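Transcription regulator, Crp family (Thermus thermophilus, PDB 4EV0) activates transcription from a set of promoters in a cAMP-dependent manner, binding DNA as a homodimer through a winged helix-turn-helix domain. Local coordinates at residues K50-R55 with E62-L67. Numbering follows the deposited sequence.
Sequences KVRLFR and ERTLAL. With CMP (adenosine-3',5'-cyclic-monophosphate), chain G.
Across this antiparallel beta hairpin of the cyclic nucleotide-binding domain, Arg52 presents the edge of its guanidinium to both Thr64 and Glu62. NH1 of Arg52 donates to Thr64 OG1 at 2.8 Å, close to the guanidinium plane, and shares with NH2 the single oxygen OE2 of Glu62 in a salt bridge. The two planar groups are nearly coplanar, 29° apart. With CG anti to the backbone N (chi1 179°), the Arg52 chain runs out straight, then bends at chi3 to turn its end toward the neighbouring strand. The Glu62 carboxylate also stacks on the Phe54 ring, with OE2 above the ring centre and OE1 3.3 Å from CE2 of Phe54. The same ring lies against one face of the Arg52 guanidinium, CD1 toward its rim, so arginine, phenylalanine and glutamate form one compact cluster.

The face carrying Leu53 and Ala66 is turned to the bound cAMP. Leu53 CD1 packs against Ala66 CB and approaches O4' of the ribose. From the bulge in the second strand, Leu65 reaches the adenine, its CD1 3.7 Å from C5 of cAMP. Farther along, Arg55 and Arg63 run side by side, and both form salt bridges to Asp135 of the second subunit, linking the hairpin to the dimer partner.

Behind these side chains is a classic beta bulge, in which Leu65 and Ala66 both face Leu53. It shifts the register by one residue between the Leu53–Ala66 and Phe54–Thr64 pairs. Reciprocal backbone bonds join Arg55 and Arg63, and Leu53 N donates to Ala66 O almost straight, at 168°. At the bulge, Leu65 N donates to Leu53 O at 2.8 Å. A weak second bond reaches Leu53 O from Ala66 N, 3.4 Å away.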
loop_
_atom_site.group_PDB
_atom_site.type_symbol
_atom_site.label_atom_id
_atom_site.label_comp_id
_atom_site.label_asym_id
_atom_site.label_seq_id
_atom_site.Cartn_x
_atom_site.Cartn_y
_atom_site.Cartn_z
ATOM N N LYS B 50 -21.427 -12.232 -7.483
ATOM C CA LYS B 50 -20.171 -12.008 -6.782
ATOM C C LYS B 50 -18.999 -12.047 -7.759
ATOM O O LYS B 50 -18.898 -12.946 -8.606
ATOM C CB LYS B 50 -19.992 -13.060 -5.678
ATOM C CG LYS B 50 -18.831 -12.804 -4.730
ATOM C CD LYS B 50 -18.776 -13.854 -3.588
ATOM C CE LYS B 50 -19.821 -13.577 -2.505
ATOM N NZ LYS B 50 -20.278 -14.819 -1.813
ATOM N N VAL B 51 -18.105 -11.073 -7.632
ATOM C CA VAL B 51 -16.962 -10.982 -8.526
ATOM C C VAL B 51 -15.649 -11.067 -7.756
ATOM O O VAL B 51 -15.518 -10.463 -6.707
ATOM C CB VAL B 51 -17.020 -9.677 -9.336
ATOM C CG1 VAL B 51 -15.711 -9.428 -10.080
ATOM C CG2 VAL B 51 -18.200 -9.717 -10.300
ATOM N N ARG B 52 -14.682 -11.826 -8.260
ATOM C CA ARG B 52 -13.355 -11.805 -7.662
ATOM C C ARG B 52 -12.325 -11.132 -8.568
ATOM O O ARG B 52 -12.231 -11.441 -9.763
ATOM C CB ARG B 52 -12.872 -13.209 -7.290
ATOM C CG ARG B 52 -11.483 -13.203 -6.679
ATOM C CD ARG B 52 -11.092 -14.571 -6.149
ATOM N NE ARG B 52 -10.806 -15.488 -7.244
ATOM C CZ ARG B 52 -9.585 -15.856 -7.615
ATOM N NH1 ARG B 52 -8.521 -15.389 -6.965
ATOM N NH2 ARG B 52 -9.439 -16.701 -8.636
ATOM N N LEU B 53 -11.561 -10.216 -7.979
ATOM C CA LEU B 53 -10.429 -9.573 -8.633
ATOM C C LEU B 53 -9.107 -10.155 -8.135
ATOM O O LEU B 53 -8.947 -10.424 -6.943
ATOM C CB LEU B 53 -10.427 -8.081 -8.318
ATOM C CG LEU B 53 -11.709 -7.314 -8.620
ATOM C CD1 LEU B 53 -11.652 -5.929 -7.995
ATOM C CD2 LEU B 53 -11.933 -7.222 -10.125
ATOM N N PHE B 54 -8.159 -10.333 -9.050
ATOM C CA PHE B 54 -6.843 -10.862 -8.701
ATOM C C PHE B 54 -5.791 -10.473 -9.730
ATOM O O PHE B 54 -6.097 -10.240 -10.896
ATOM C CB PHE B 54 -6.869 -12.390 -8.535
ATOM C CG PHE B 54 -7.247 -13.148 -9.803
ATOM C CD1 PHE B 54 -8.580 -13.408 -10.105
ATOM C CD2 PHE B 54 -6.268 -13.624 -10.669
ATOM C CE1 PHE B 54 -8.935 -14.128 -11.270
ATOM C CE2 PHE B 54 -6.609 -14.336 -11.822
ATOM C CZ PHE B 54 -7.949 -14.585 -12.126
ATOM N N ARG B 55 -4.549 -10.410 -9.279
ATOM C CA ARG B 55 -3.413 -10.154 -10.143
ATOM C C ARG B 55 -2.610 -11.434 -10.240
ATOM O O ARG B 55 -2.658 -12.278 -9.339
ATOM C CB ARG B 55 -2.531 -9.030 -9.565
ATOM C CG ARG B 55 -3.013 -7.601 -9.923
ATOM C CD ARG B 55 -2.189 -6.488 -9.252
ATOM N NE ARG B 55 -0.823 -6.376 -9.754
ATOM C CZ ARG B 55 -0.443 -5.580 -10.752
ATOM N NH1 ARG B 55 -1.334 -4.822 -11.389
ATOM N NH2 ARG B 55 0.835 -5.539 -11.123
ATOM N N GLU B 62 -1.714 -16.464 -8.234
ATOM C CA GLU B 62 -2.663 -15.376 -8.121
ATOM C C GLU B 62 -2.842 -14.808 -6.720
ATOM O O GLU B 62 -2.952 -15.527 -5.730
ATOM C CB GLU B 62 -3.995 -15.661 -8.837
ATOM C CG GLU B 62 -4.620 -16.987 -8.601
ATOM C CD GLU B 62 -5.974 -17.100 -9.302
ATOM O OE1 GLU B 62 -6.016 -17.315 -10.545
ATOM O OE2 GLU B 62 -7.001 -16.957 -8.599
ATOM N N ARG B 63 -2.835 -13.486 -6.668
ATOM C CA ARG B 63 -3.023 -12.764 -5.429
ATOM C C ARG B 63 -4.369 -12.061 -5.490
ATOM O O ARG B 63 -4.524 -11.083 -6.213
ATOM C CB ARG B 63 -1.896 -11.748 -5.245
ATOM C CG ARG B 63 -2.046 -10.877 -4.012
ATOM C CD ARG B 63 -0.793 -10.041 -3.759
ATOM N NE ARG B 63 -0.562 -9.077 -4.829
ATOM C CZ ARG B 63 -1.101 -7.868 -4.850
ATOM N NH1 ARG B 63 -1.903 -7.488 -3.861
ATOM N NH2 ARG B 63 -0.838 -7.043 -5.852
ATOM N N THR B 64 -5.343 -12.580 -4.750
ATOM C CA THR B 64 -6.684 -12.011 -4.729
ATOM C C THR B 64 -6.690 -10.623 -4.128
ATOM O O THR B 64 -6.101 -10.407 -3.065
ATOM C CB THR B 64 -7.654 -12.868 -3.906
ATOM O OG1 THR B 64 -7.802 -14.160 -4.520
ATOM C CG2 THR B 64 -9.021 -12.166 -3.807
ATOM N N LEU B 65 -7.343 -9.680 -4.799
ATOM C CA LEU B 65 -7.402 -8.308 -4.301
ATOM C C LEU B 65 -8.761 -7.947 -3.702
ATOM O O LEU B 65 -8.833 -7.102 -2.814
ATOM C CB LEU B 65 -7.102 -7.299 -5.398
ATOM C CG LEU B 65 -6.025 -7.438 -6.473
ATOM C CD1 LEU B 65 -6.097 -6.174 -7.378
ATOM C CD2 LEU B 65 -4.636 -7.628 -5.878
ATOM N N ALA B 66 -9.837 -8.563 -4.193
ATOM C CA ALA B 66 -11.172 -8.220 -3.708
ATOM C C ALA B 66 -12.236 -9.231 -4.080
ATOM O O ALA B 66 -12.177 -9.844 -5.136
ATOM C CB ALA B 66 -11.593 -6.824 -4.222
ATOM N N LEU B 67 -13.210 -9.382 -3.190
ATOM C CA LEU B 67 -14.470 -10.036 -3.499
ATOM C C LEU B 67 -15.555 -8.973 -3.489
ATOM O O LEU B 67 -15.762 -8.287 -2.489
ATOM C CB LEU B 67 -14.785 -11.113 -2.468
ATOM C CG LEU B 67 -13.907 -12.360 -2.575
ATOM C CD1 LEU B 67 -13.987 -13.212 -1.308
ATOM C CD2 LEU B 67 -14.318 -13.155 -3.800
HETATM P P CMP G . -9.113 -1.863 -14.071
HETATM O O1P CMP G . -9.887 -1.280 -15.217
HETATM O O2P CMP G . -7.647 -1.519 -13.931
HETATM O "O5'" CMP G . -9.300 -3.467 -14.034
HETATM C "C5'" CMP G . -9.125 -4.202 -12.824
HETATM C "C4'" CMP G . -9.781 -3.459 -11.712
HETATM O "O4'" CMP G . -9.440 -3.988 -10.416
HETATM C "C3'" CMP G . -9.354 -2.029 -11.592
HETATM O "O3'" CMP G . -9.776 -1.256 -12.698
HETATM C "C2'" CMP G . -9.946 -1.661 -10.245
HETATM O "O2'" CMP G . -11.353 -1.521 -10.329
HETATM C "C1'" CMP G . -9.642 -2.952 -9.464
HETATM N N9 CMP G . -8.434 -2.812 -8.646
HETATM C C8 CMP G . -7.181 -2.582 -9.077
HETATM N N7 CMP G . -6.341 -2.480 -8.009
HETATM C C5 CMP G . -7.069 -2.650 -6.886
HETATM C C6 CMP G . -6.807 -2.684 -5.423
HETATM N N6 CMP G . -5.546 -2.497 -4.945
HETATM N N1 CMP G . -7.870 -2.895 -4.598
HETATM C C2 CMP G . -9.117 -3.072 -5.065
HETATM N N3 CMP G . -9.421 -3.068 -6.384
HETATM C C4 CMP G . -8.456 -2.864 -7.315
#